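Bifunctional pinoresinol-lariciresinol reductase 1 (Thuja plicata, PDB 1QYD) reduces pinoresinol to lariciresinol and then lariciresinol to secoisolariciresinol in plant lignan biosynthesis, taking the 4R-hydride from NADPH. Local coordinates at residues Gly14-Gly17 with Lys18-Asn22; Ile193-Asp196 with Glu197-Gly201; Ile233-Trp236 with Glu237-Glu241; Lys301-Met305 with Asp306-Glu310. One frame throughout, in Å; residues are numbered along the deposited sequence.

Contact 1 of 4, residues Gly14-Gly17 with Lys18-Asn22; sequences GYIG and KRIVN
The carbonyl oxygen of I16 holds two amides where the glycine-rich loop turns into helix 17-26: R19 N lies 2.8 Å from I16 O, and I20 N lies 3.1 Å from the same oxygen. I20 N arrives nearly in line with the carbonyl, whereas R19 N comes from above its plane. On the next carbonyl, V21 N bonds to G17 O at 2.7 Å. Further back, K18 N reaches G14 O at 3.3 Å, so backbone bonds bind the loop to the first turn of the helix.

A second kind of polar contact comes from a side chain. R19 NH2 meets Y15 O at 3.1 Å along an almost straight line (173°), with the oxygen at the edge of the guanidinium and within its plane, although the nitrogen stands above the plane of the carbonyl. A bend at chi2 (80°) carries the R19 chain back over the loop.

Apolar packing is lighter. I16 CG1 approaches I20 CD1 at 4.1 Å, while I16 CD1 rests against R19 CB at 4.0 Å.

G14 and G17 belong to a GxGxxG pattern of Rossmann type, and G14 to G17 are inferred to bind NADP(+); the helix start here would be consistent with a favourable site for the cofactor's phosphates, as in other Rossmann proteins. Around this turn, I16 and R19 lean on helix 197-207, K18 and V21 touch F52 of helix 43-53, and I20 faces the loop residues A83 and F117.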
loop_
_atom_site.group_PDB
_atom_site.type_symbol
_atom_site.label_atom_id
_atom_site.label_comp_id
_atom_site.label_asym_id
_atom_site.label_seq_id
_atom_site.Cartn_x
_atom_site.Cartn_y
_atom_site.Cartn_z
ATOM N N GLY A 14 -5.482 -8.000 -18.135
ATOM C CA GLY A 14 -5.557 -6.559 -17.935
ATOM C C GLY A 14 -5.520 -5.757 -19.223
ATOM O O GLY A 14 -5.526 -6.304 -20.326
ATOM N N TYR A 15 -5.446 -4.422 -19.065
ATOM C CA TYR A 15 -5.544 -3.460 -20.171
ATOM C C TYR A 15 -4.383 -3.505 -21.119
ATOM O O TYR A 15 -4.676 -3.856 -22.260
ATOM C CB TYR A 15 -5.698 -2.015 -19.668
ATOM C CG TYR A 15 -5.686 -1.820 -18.139
ATOM C CD1 TYR A 15 -4.490 -1.785 -17.372
ATOM C CD2 TYR A 15 -6.912 -1.564 -17.505
ATOM C CE1 TYR A 15 -4.536 -1.472 -16.006
ATOM C CE2 TYR A 15 -6.960 -1.256 -16.142
ATOM C CZ TYR A 15 -5.780 -1.204 -15.409
ATOM O OH TYR A 15 -5.898 -0.809 -14.090
ATOM N N ILE A 16 -3.105 -3.201 -20.774
ATOM C CA ILE A 16 -2.023 -3.370 -21.756
ATOM C C ILE A 16 -1.655 -4.852 -21.983
ATOM O O ILE A 16 -1.250 -5.230 -23.088
ATOM C CB ILE A 16 -0.802 -2.536 -21.290
ATOM C CG1 ILE A 16 0.291 -2.508 -22.369
ATOM C CG2 ILE A 16 -0.212 -3.131 -20.026
ATOM C CD1 ILE A 16 -0.083 -1.818 -23.707
ATOM N N GLY A 17 -1.875 -5.728 -20.981
ATOM C CA GLY A 17 -1.586 -7.153 -21.050
ATOM C C GLY A 17 -2.205 -7.856 -22.246
ATOM O O GLY A 17 -1.529 -8.646 -22.889
ATOM N N LYS A 18 -3.471 -7.566 -22.574
ATOM C CA LYS A 18 -4.162 -8.128 -23.733
ATOM C C LYS A 18 -3.478 -7.704 -25.036
ATOM O O LYS A 18 -3.632 -8.362 -26.070
ATOM C CB LYS A 18 -5.578 -7.629 -23.872
ATOM C CG LYS A 18 -6.659 -7.643 -22.803
ATOM C CD LYS A 18 -7.549 -6.394 -23.059
ATOM C CE LYS A 18 -8.690 -6.435 -22.046
ATOM N NZ LYS A 18 -9.032 -5.113 -21.559
ATOM N N ARG A 19 -2.786 -6.559 -25.023
ATOM C CA ARG A 19 -2.068 -6.044 -26.171
ATOM C C ARG A 19 -0.769 -6.759 -26.411
ATOM O O ARG A 19 -0.408 -7.023 -27.557
ATOM C CB ARG A 19 -1.766 -4.604 -25.980
ATOM C CG ARG A 19 -2.978 -3.821 -26.425
ATOM C CD ARG A 19 -4.143 -3.700 -25.469
ATOM N NE ARG A 19 -5.116 -2.935 -26.205
ATOM C CZ ARG A 19 -6.171 -2.334 -25.657
ATOM N NH1 ARG A 19 -6.978 -1.654 -26.470
ATOM N NH2 ARG A 19 -6.461 -2.405 -24.355
ATOM N N ILE A 20 -0.087 -7.022 -25.283
ATOM C CA ILE A 20 1.122 -7.828 -25.189
ATOM C C ILE A 20 0.716 -9.236 -25.619
ATOM O O ILE A 20 1.260 -9.714 -26.609
ATOM C CB ILE A 20 1.627 -7.790 -23.730
ATOM C CG1 ILE A 20 2.005 -6.389 -23.333
ATOM C CG2 ILE A 20 2.872 -8.643 -23.594
ATOM C CD1 ILE A 20 2.099 -6.203 -21.834
ATOM N N VAL A 21 -0.267 -9.892 -24.967
ATOM C CA VAL A 21 -0.796 -11.205 -25.356
ATOM C C VAL A 21 -1.121 -11.350 -26.843
ATOM O O VAL A 21 -0.566 -12.261 -27.450
ATOM C CB VAL A 21 -2.087 -11.561 -24.546
ATOM C CG1 VAL A 21 -2.587 -12.936 -24.953
ATOM C CG2 VAL A 21 -1.814 -11.674 -23.071
ATOM N N ASN A 22 -1.953 -10.533 -27.504
ATOM C CA ASN A 22 -2.177 -10.801 -28.915
ATOM C C ASN A 22 -0.940 -10.514 -29.752
ATOM O O ASN A 22 -0.787 -11.068 -30.834
ATOM C CB ASN A 22 -3.347 -9.986 -29.480
ATOM C CG ASN A 22 -4.055 -10.784 -30.602
ATOM O OD1 ASN A 22 -3.487 -11.161 -31.642
ATOM N ND2 ASN A 22 -5.340 -11.090 -30.408
#

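Contact 2 of 4, residues Ile193-Asp196 with Glu197-Gly201; sequences IWVD and EDDVG
V195 CG1 presses on V200 CG2 at 3.5 Å and lies 3.7 Å from D199 CB, and this is the close-packed part of the junction between strand 191-195 and helix 197-207. The axes of strand 193-195 and helix 197-201 stand 85° apart, with D196 at the N-cap position. Its carbonyl starts the helix: V200 N bonds to D196 O at 3.2 Å, nearly in line with the carbonyl, while the bond from D199 N is weak. Also buried is the approach of D196 OD1 to E197 OE1, 3.4 Å apart with the carboxylate planes turned by 82°.

The solvent side belongs to D198. With CG anti to the backbone N (chi1 176°), D196 lays its carboxylate alongside D198, OD2 3.7 Å from D198 CB; its OD1 makes a weak, long ion pair with R311 NH2. An alanine here would probably leave R311 without this mate and D198 CB without the carboxylate beside it.

D199 OD2 stands 4.3 Å from D196 OD2, so four acids gather at one helix start, where the helix dipole may offset part of their repulsion. E197 OE1 bonds to Y308 OH and D199 OD1 to V303 N, whereas for D196 the weak R311 pair is the partner found, and crowding could raise a carboxylate's pKa.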
loop_
_atom_site.group_PDB
_atom_site.type_symbol
_atom_site.label_atom_id
_atom_site.label_comp_id
_atom_site.label_asym_id
_atom_site.label_seq_id
_atom_site.Cartn_x
_atom_site.Cartn_y
_atom_site.Cartn_z
ATOM N N ILE A 193 4.519 12.037 -24.862
ATOM C CA ILE A 193 4.639 11.011 -25.879
ATOM C C ILE A 193 3.374 10.209 -25.738
ATOM O O ILE A 193 2.891 9.972 -24.643
ATOM C CB ILE A 193 5.961 10.199 -25.614
ATOM C CG1 ILE A 193 7.132 11.147 -25.778
ATOM C CG2 ILE A 193 6.151 9.052 -26.599
ATOM C CD1 ILE A 193 8.448 10.524 -25.447
ATOM N N TRP A 194 2.780 9.799 -26.836
ATOM C CA TRP A 194 1.469 9.212 -26.791
ATOM C C TRP A 194 1.555 7.956 -27.661
ATOM O O TRP A 194 2.011 8.104 -28.808
ATOM C CB TRP A 194 0.496 10.267 -27.345
ATOM C CG TRP A 194 0.521 11.693 -26.760
ATOM C CD1 TRP A 194 1.535 12.573 -27.062
ATOM C CD2 TRP A 194 -0.393 12.257 -25.913
ATOM N NE1 TRP A 194 1.302 13.678 -26.412
ATOM C CE2 TRP A 194 0.167 13.528 -25.726
ATOM C CE3 TRP A 194 -1.588 11.934 -25.279
ATOM C CZ2 TRP A 194 -0.442 14.478 -24.914
ATOM C CZ3 TRP A 194 -2.209 12.894 -24.460
ATOM C CH2 TRP A 194 -1.643 14.152 -24.275
ATOM N N VAL A 195 1.201 6.721 -27.188
ATOM C CA VAL A 195 1.349 5.485 -27.976
ATOM C C VAL A 195 0.147 4.532 -27.996
ATOM O O VAL A 195 -0.494 4.219 -26.998
ATOM C CB VAL A 195 2.605 4.670 -27.494
ATOM C CG1 VAL A 195 2.904 3.528 -28.457
ATOM C CG2 VAL A 195 3.871 5.520 -27.547
ATOM N N ASP A 196 -0.190 4.050 -29.191
ATOM C CA ASP A 196 -1.307 3.133 -29.359
ATOM C C ASP A 196 -0.943 1.888 -28.593
ATOM O O ASP A 196 0.206 1.431 -28.616
ATOM C CB ASP A 196 -1.508 2.814 -30.841
ATOM C CG ASP A 196 -2.576 1.778 -31.208
ATOM O OD1 ASP A 196 -3.565 1.618 -30.482
ATOM O OD2 ASP A 196 -2.421 1.130 -32.253
ATOM N N GLU A 197 -1.942 1.389 -27.877
ATOM C CA GLU A 197 -1.774 0.207 -27.050
ATOM C C GLU A 197 -1.275 -1.026 -27.805
ATOM O O GLU A 197 -0.564 -1.870 -27.250
ATOM C CB GLU A 197 -3.081 -0.081 -26.383
ATOM C CG GLU A 197 -3.507 1.065 -25.475
ATOM C CD GLU A 197 -4.498 2.057 -26.068
ATOM O OE1 GLU A 197 -4.576 2.259 -27.279
ATOM O OE2 GLU A 197 -5.230 2.625 -25.270
ATOM N N ASP A 198 -1.599 -1.118 -29.092
ATOM C CA ASP A 198 -1.058 -2.158 -29.914
ATOM C C ASP A 198 0.380 -1.839 -30.285
ATOM O O ASP A 198 1.145 -2.781 -30.431
ATOM C CB ASP A 198 -1.820 -2.329 -31.210
ATOM C CG ASP A 198 -3.273 -2.776 -31.173
ATOM O OD1 ASP A 198 -3.750 -3.049 -32.278
ATOM O OD2 ASP A 198 -3.934 -2.832 -30.122
ATOM N N ASP A 199 0.848 -0.598 -30.466
ATOM C CA ASP A 199 2.251 -0.405 -30.794
ATOM C C ASP A 199 3.130 -0.798 -29.619
ATOM O O ASP A 199 4.215 -1.306 -29.870
ATOM C CB ASP A 199 2.544 1.036 -31.147
ATOM C CG ASP A 199 1.922 1.534 -32.434
ATOM O OD1 ASP A 199 1.710 2.748 -32.483
ATOM O OD2 ASP A 199 1.681 0.744 -33.363
ATOM N N VAL A 200 2.667 -0.596 -28.363
ATOM C CA VAL A 200 3.351 -1.020 -27.119
ATOM C C VAL A 200 3.510 -2.556 -26.961
ATOM O O VAL A 200 4.520 -3.059 -26.487
ATOM C CB VAL A 200 2.573 -0.454 -25.911
ATOM C CG1 VAL A 200 3.208 -0.878 -24.588
ATOM C CG2 VAL A 200 2.545 1.050 -26.018
ATOM N N GLY A 201 2.518 -3.345 -27.361
ATOM C CA GLY A 201 2.574 -4.776 -27.319
ATOM C C GLY A 201 3.523 -5.228 -28.378
ATOM O O GLY A 201 4.413 -5.990 -28.055
#

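Contact 3 of 4, residues Ile233-Trp236 with Glu237-Glu241; sequences IQIW and ERLSE
W236 O is gripped by three donors. S240 N reaches it at 2.7 Å, on a nearly straight bond (170°) that runs almost in line with the carbonyl; S240 OG bonds to W236 O at 2.8 Å, and L239 N does so at the same 2.8 Å. S240 OG and L239 N stand off the carbonyl plane on opposite sides of it. The S240 hydroxyl can fold back in this way because OG sits between its own backbone N and carbonyl carbon (chi1 58°).

The same serine covers the indole. Its OG lies over one face of W236, and S240 CB stands 4.0 Å from the centroid of the five-membered ring, close to the ring normal, a CH-pi contact. The ring also packs on P177 and on the C-terminal residue V313. A leucine in place of W236 would probably cost S240 this flat face and leave a gap beside P177 and V313.

Regular backbone bonds run through the preceding turn, E237 N to I233 O at 3.0 Å and R238 N to Q234 O at 2.9 Å, before the helix widens into a pi-type turn at 237-241. Along its flank I235 CG2 touches L239 CD1 at 3.9 Å, the two side chains lying side by side. I233 and E237 run together likewise, with the E237 carboxylate held by a salt bridge from OE1 to K246 NZ.

This stretch of helix 229-241 lies far from the annotated sites. W236 touches loop residue L244 as well, I233 touches I184, and I235 and L239 face helix 305-309.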
loop_
_atom_site.group_PDB
_atom_site.type_symbol
_atom_site.label_atom_id
_atom_site.label_comp_id
_atom_site.label_asym_id
_atom_site.label_seq_id
_atom_site.Cartn_x
_atom_site.Cartn_y
_atom_site.Cartn_z
ATOM N N ILE A 233 -4.675 18.423 -28.755
ATOM C CA ILE A 233 -5.951 19.096 -28.803
ATOM C C ILE A 233 -6.102 19.580 -30.210
ATOM O O ILE A 233 -7.205 19.506 -30.726
ATOM C CB ILE A 233 -6.028 20.298 -27.902
ATOM C CG1 ILE A 233 -5.745 19.902 -26.460
ATOM C CG2 ILE A 233 -7.416 20.888 -28.038
ATOM C CD1 ILE A 233 -5.974 20.891 -25.292
ATOM N N GLN A 234 -5.002 20.005 -30.838
ATOM C CA GLN A 234 -5.016 20.514 -32.199
ATOM C C GLN A 234 -5.259 19.541 -33.326
ATOM O O GLN A 234 -5.746 19.972 -34.382
ATOM C CB GLN A 234 -3.735 21.220 -32.493
ATOM C CG GLN A 234 -3.784 22.649 -31.993
ATOM C CD GLN A 234 -2.468 23.370 -32.211
ATOM O OE1 GLN A 234 -2.025 24.141 -31.359
ATOM N NE2 GLN A 234 -1.801 23.127 -33.344
ATOM N N ILE A 235 -4.920 18.260 -33.121
ATOM C CA ILE A 235 -5.248 17.200 -34.069
ATOM C C ILE A 235 -6.744 16.925 -33.945
ATOM O O ILE A 235 -7.375 16.563 -34.936
ATOM C CB ILE A 235 -4.415 15.940 -33.730
ATOM C CG1 ILE A 235 -2.926 16.226 -33.973
ATOM C CG2 ILE A 235 -4.887 14.755 -34.573
ATOM C CD1 ILE A 235 -1.901 15.286 -33.300
ATOM N N TRP A 236 -7.341 17.094 -32.746
ATOM C CA TRP A 236 -8.778 16.898 -32.585
ATOM C C TRP A 236 -9.488 18.017 -33.318
ATOM O O TRP A 236 -10.387 17.777 -34.125
ATOM C CB TRP A 236 -9.287 16.947 -31.120
ATOM C CG TRP A 236 -10.728 16.380 -31.021
ATOM C CD1 TRP A 236 -11.080 15.243 -31.712
ATOM C CD2 TRP A 236 -11.796 16.873 -30.319
ATOM N NE1 TRP A 236 -12.338 15.014 -31.463
ATOM C CE2 TRP A 236 -12.798 15.956 -30.643
ATOM C CE3 TRP A 236 -12.097 17.930 -29.477
ATOM C CZ2 TRP A 236 -14.100 16.062 -30.147
ATOM C CZ3 TRP A 236 -13.403 18.049 -28.977
ATOM C CH2 TRP A 236 -14.405 17.132 -29.298
ATOM N N GLU A 237 -9.032 19.247 -33.055
ATOM C CA GLU A 237 -9.575 20.426 -33.686
ATOM C C GLU A 237 -9.536 20.220 -35.173
ATOM O O GLU A 237 -10.612 20.189 -35.773
ATOM C CB GLU A 237 -8.767 21.645 -33.289
ATOM C CG GLU A 237 -9.351 22.188 -32.009
ATOM C CD GLU A 237 -8.565 23.231 -31.247
ATOM O OE1 GLU A 237 -8.957 23.444 -30.112
ATOM O OE2 GLU A 237 -7.590 23.816 -31.737
ATOM N N ARG A 238 -8.350 19.903 -35.714
ATOM C CA ARG A 238 -8.213 19.658 -37.146
ATOM C C ARG A 238 -9.139 18.551 -37.663
ATOM O O ARG A 238 -9.545 18.587 -38.831
ATOM C CB ARG A 238 -6.757 19.301 -37.464
ATOM C CG ARG A 238 -6.484 19.083 -38.945
ATOM C CD ARG A 238 -5.222 18.263 -39.254
ATOM N NE ARG A 238 -5.388 16.798 -39.150
ATOM C CZ ARG A 238 -6.000 16.027 -40.087
ATOM N NH1 ARG A 238 -6.540 16.536 -41.218
ATOM N NH2 ARG A 238 -6.029 14.700 -39.913
ATOM N N LEU A 239 -9.551 17.610 -36.794
ATOM C CA LEU A 239 -10.301 16.436 -37.218
ATOM C C LEU A 239 -11.804 16.542 -37.134
ATOM O O LEU A 239 -12.536 16.222 -38.075
ATOM C CB LEU A 239 -9.827 15.245 -36.398
ATOM C CG LEU A 239 -8.833 14.238 -36.960
ATOM C CD1 LEU A 239 -7.559 14.912 -37.371
ATOM C CD2 LEU A 239 -8.508 13.226 -35.889
ATOM N N SER A 240 -12.250 16.976 -35.959
ATOM C CA SER A 240 -13.662 17.168 -35.694
ATOM C C SER A 240 -14.207 18.378 -36.477
ATOM O O SER A 240 -15.387 18.485 -36.828
ATOM C CB SER A 240 -13.841 17.347 -34.168
ATOM O OG SER A 240 -13.110 18.435 -33.603
ATOM N N GLU A 241 -13.250 19.264 -36.793
ATOM C CA GLU A 241 -13.415 20.538 -37.464
ATOM C C GLU A 241 -14.150 21.459 -36.515
ATOM O O GLU A 241 -15.228 21.979 -36.803
ATOM C CB GLU A 241 -14.210 20.387 -38.767
ATOM C CG GLU A 241 -13.539 19.501 -39.795
ATOM C CD GLU A 241 -14.400 19.365 -41.024
ATOM O OE1 GLU A 241 -14.075 19.992 -42.026
ATOM O OE2 GLU A 241 -15.394 18.645 -40.974
#

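Contact 4 of 4, residues Lys301-Met305 with Asp306-Glu310; sequences KYVTM and DSYLE
T304 and S307 meet through their first torsions: chi1 of 68° tucks T304 OG1 between its backbone N and carbonyl carbon, and chi1 of -56° swings S307 OG back beside its own amide. The hydroxyls hydrogen-bond, with S307 OG 3.2 Å from T304 OG1. T304 is the N-cap of helix 305-309, and its OG1 also accepts the capping bond from S307 N, at 3.3 Å and nearly straight (171°).

Backbone bonds take over from there. Y308 N lies 2.8 Å from T304 O, and L309 N is 3.0 Å from M305 O, the latter donor well above the carbonyl plane.

Apolar contacts add to the turn. V303 CG1 comes up at the edge of the Y308 ring and touches Y308 CB at 3.8 Å, the two side chains crossing at about a right angle. M305, bent along its chain, brings SD to 4.3 Å from Y308 CB, and its own CB lies 4.4 Å from L309 CD1. Beyond the turn, M305 and L309 pack on helix 229-241, and the Y308 ring makes a cation-pi contact with R311.

The cap is therefore neutral: an uncharged threonine hydroxyl, itself bonded by S307 OG, accepts from S307 N in the first turn and so fixes the start of helix 305-309.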
loop_
_atom_site.group_PDB
_atom_site.type_symbol
_atom_site.label_atom_id
_atom_site.label_comp_id
_atom_site.label_asym_id
_atom_site.label_seq_id
_atom_site.Cartn_x
_atom_site.Cartn_y
_atom_site.Cartn_z
ATOM N N LYS A 301 5.414 -0.508 -37.595
ATOM C CA LYS A 301 4.332 0.426 -37.918
ATOM C C LYS A 301 3.700 1.241 -36.763
ATOM O O LYS A 301 2.794 0.736 -36.062
ATOM C CB LYS A 301 3.248 -0.418 -38.661
ATOM C CG LYS A 301 2.648 -1.730 -38.026
ATOM C CD LYS A 301 3.181 -3.047 -38.637
ATOM C CE LYS A 301 4.525 -3.502 -38.093
ATOM N NZ LYS A 301 5.204 -4.453 -38.960
ATOM N N TYR A 302 4.132 2.493 -36.497
ATOM C CA TYR A 302 3.471 3.198 -35.411
ATOM C C TYR A 302 2.420 4.152 -35.922
ATOM O O TYR A 302 2.512 4.814 -36.958
ATOM C CB TYR A 302 4.457 3.984 -34.499
ATOM C CG TYR A 302 5.253 5.111 -35.111
ATOM C CD1 TYR A 302 6.495 4.827 -35.676
ATOM C CD2 TYR A 302 4.726 6.413 -35.146
ATOM C CE1 TYR A 302 7.220 5.849 -36.291
ATOM C CE2 TYR A 302 5.449 7.439 -35.769
ATOM C CZ TYR A 302 6.696 7.149 -36.341
ATOM O OH TYR A 302 7.422 8.142 -36.988
ATOM N N VAL A 303 1.368 4.074 -35.128
ATOM C CA VAL A 303 0.197 4.904 -35.280
ATOM C C VAL A 303 0.452 6.258 -34.644
ATOM O O VAL A 303 0.975 6.411 -33.534
ATOM C CB VAL A 303 -0.962 4.138 -34.640
ATOM C CG1 VAL A 303 -2.169 4.978 -34.357
ATOM C CG2 VAL A 303 -1.374 3.099 -35.648
ATOM N N THR A 304 0.104 7.241 -35.466
ATOM C CA THR A 304 0.207 8.651 -35.113
ATOM C C THR A 304 -1.087 9.054 -34.399
ATOM O O THR A 304 -2.096 8.333 -34.472
ATOM C CB THR A 304 0.456 9.455 -36.418
ATOM O OG1 THR A 304 -0.686 9.423 -37.272
ATOM C CG2 THR A 304 1.613 8.831 -37.172
ATOM N N MET A 305 -1.084 10.175 -33.656
ATOM C CA MET A 305 -2.291 10.609 -32.958
ATOM C C MET A 305 -3.385 11.178 -33.875
ATOM O O MET A 305 -4.503 11.454 -33.483
ATOM C CB MET A 305 -1.881 11.619 -31.919
ATOM C CG MET A 305 -0.818 11.039 -31.032
ATOM S SD MET A 305 -1.379 9.412 -30.501
ATOM C CE MET A 305 -2.471 10.050 -29.293
ATOM N N ASP A 306 -3.054 11.349 -35.142
ATOM C CA ASP A 306 -3.912 11.758 -36.222
ATOM C C ASP A 306 -4.655 10.500 -36.579
ATOM O O ASP A 306 -5.871 10.457 -36.508
ATOM C CB ASP A 306 -3.039 12.254 -37.377
ATOM C CG ASP A 306 -2.277 13.553 -37.076
ATOM O OD1 ASP A 306 -1.326 13.554 -36.283
ATOM O OD2 ASP A 306 -2.662 14.591 -37.624
ATOM N N SER A 307 -3.959 9.423 -36.903
ATOM C CA SER A 307 -4.624 8.183 -37.234
ATOM C C SER A 307 -5.334 7.501 -36.057
ATOM O O SER A 307 -6.361 6.843 -36.251
ATOM C CB SER A 307 -3.558 7.331 -37.875
ATOM O OG SER A 307 -3.019 8.078 -38.969
ATOM N N TYR A 308 -4.832 7.674 -34.828
ATOM C CA TYR A 308 -5.503 7.200 -33.625
ATOM C C TYR A 308 -6.739 8.057 -33.334
ATOM O O TYR A 308 -7.812 7.512 -33.063
ATOM C CB TYR A 308 -4.565 7.259 -32.426
ATOM C CG TYR A 308 -5.091 6.499 -31.208
ATOM C CD1 TYR A 308 -4.752 5.165 -31.062
ATOM C CD2 TYR A 308 -5.913 7.100 -30.243
ATOM C CE1 TYR A 308 -5.217 4.421 -29.989
ATOM C CE2 TYR A 308 -6.382 6.352 -29.149
ATOM C CZ TYR A 308 -6.024 5.009 -29.038
ATOM O OH TYR A 308 -6.465 4.232 -27.983
ATOM N N LEU A 309 -6.654 9.404 -33.377
ATOM C CA LEU A 309 -7.832 10.243 -33.183
ATOM C C LEU A 309 -8.831 10.178 -34.354
ATOM O O LEU A 309 -10.032 10.335 -34.145
ATOM C CB LEU A 309 -7.340 11.685 -32.875
ATOM C CG LEU A 309 -6.835 11.879 -31.420
ATOM C CD1 LEU A 309 -6.002 13.124 -31.312
ATOM C CD2 LEU A 309 -7.999 12.077 -30.459
ATOM N N GLU A 310 -8.376 9.786 -35.556
ATOM C CA GLU A 310 -9.164 9.603 -36.780
ATOM C C GLU A 310 -10.150 8.437 -36.655
ATOM O O GLU A 310 -10.585 7.842 -37.645
ATOM C CB GLU A 310 -8.162 9.386 -37.952
ATOM C CG GLU A 310 -8.531 9.364 -39.448
ATOM C CD GLU A 310 -7.325 9.378 -40.423
ATOM O OE1 GLU A 310 -6.986 10.456 -40.920
ATOM O OE2 GLU A 310 -6.723 8.331 -40.706
#

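From the N terminus onward the four contacts come in series, none nested in or crossing another, and each is a short-range closure. Contact 1 turns the loop after strand 7-10 into helix 17-26, contact 2 joins strand 191-195 to helix 197-207, contact 3 lies wholly within helix 229-241, and contact 4 starts helix 305-309. Through space the order changes. Contact 1 touches contact 2, where helix 17-26 packs on helix 197-207; contact 2 touches contact 4; and contact 4 touches contact 3. Contacts 1 and 3 do not touch; the row 1-2-4-3 connects helix 17-26, in the Rossmann-type part, to helices 305-309 and 229-241.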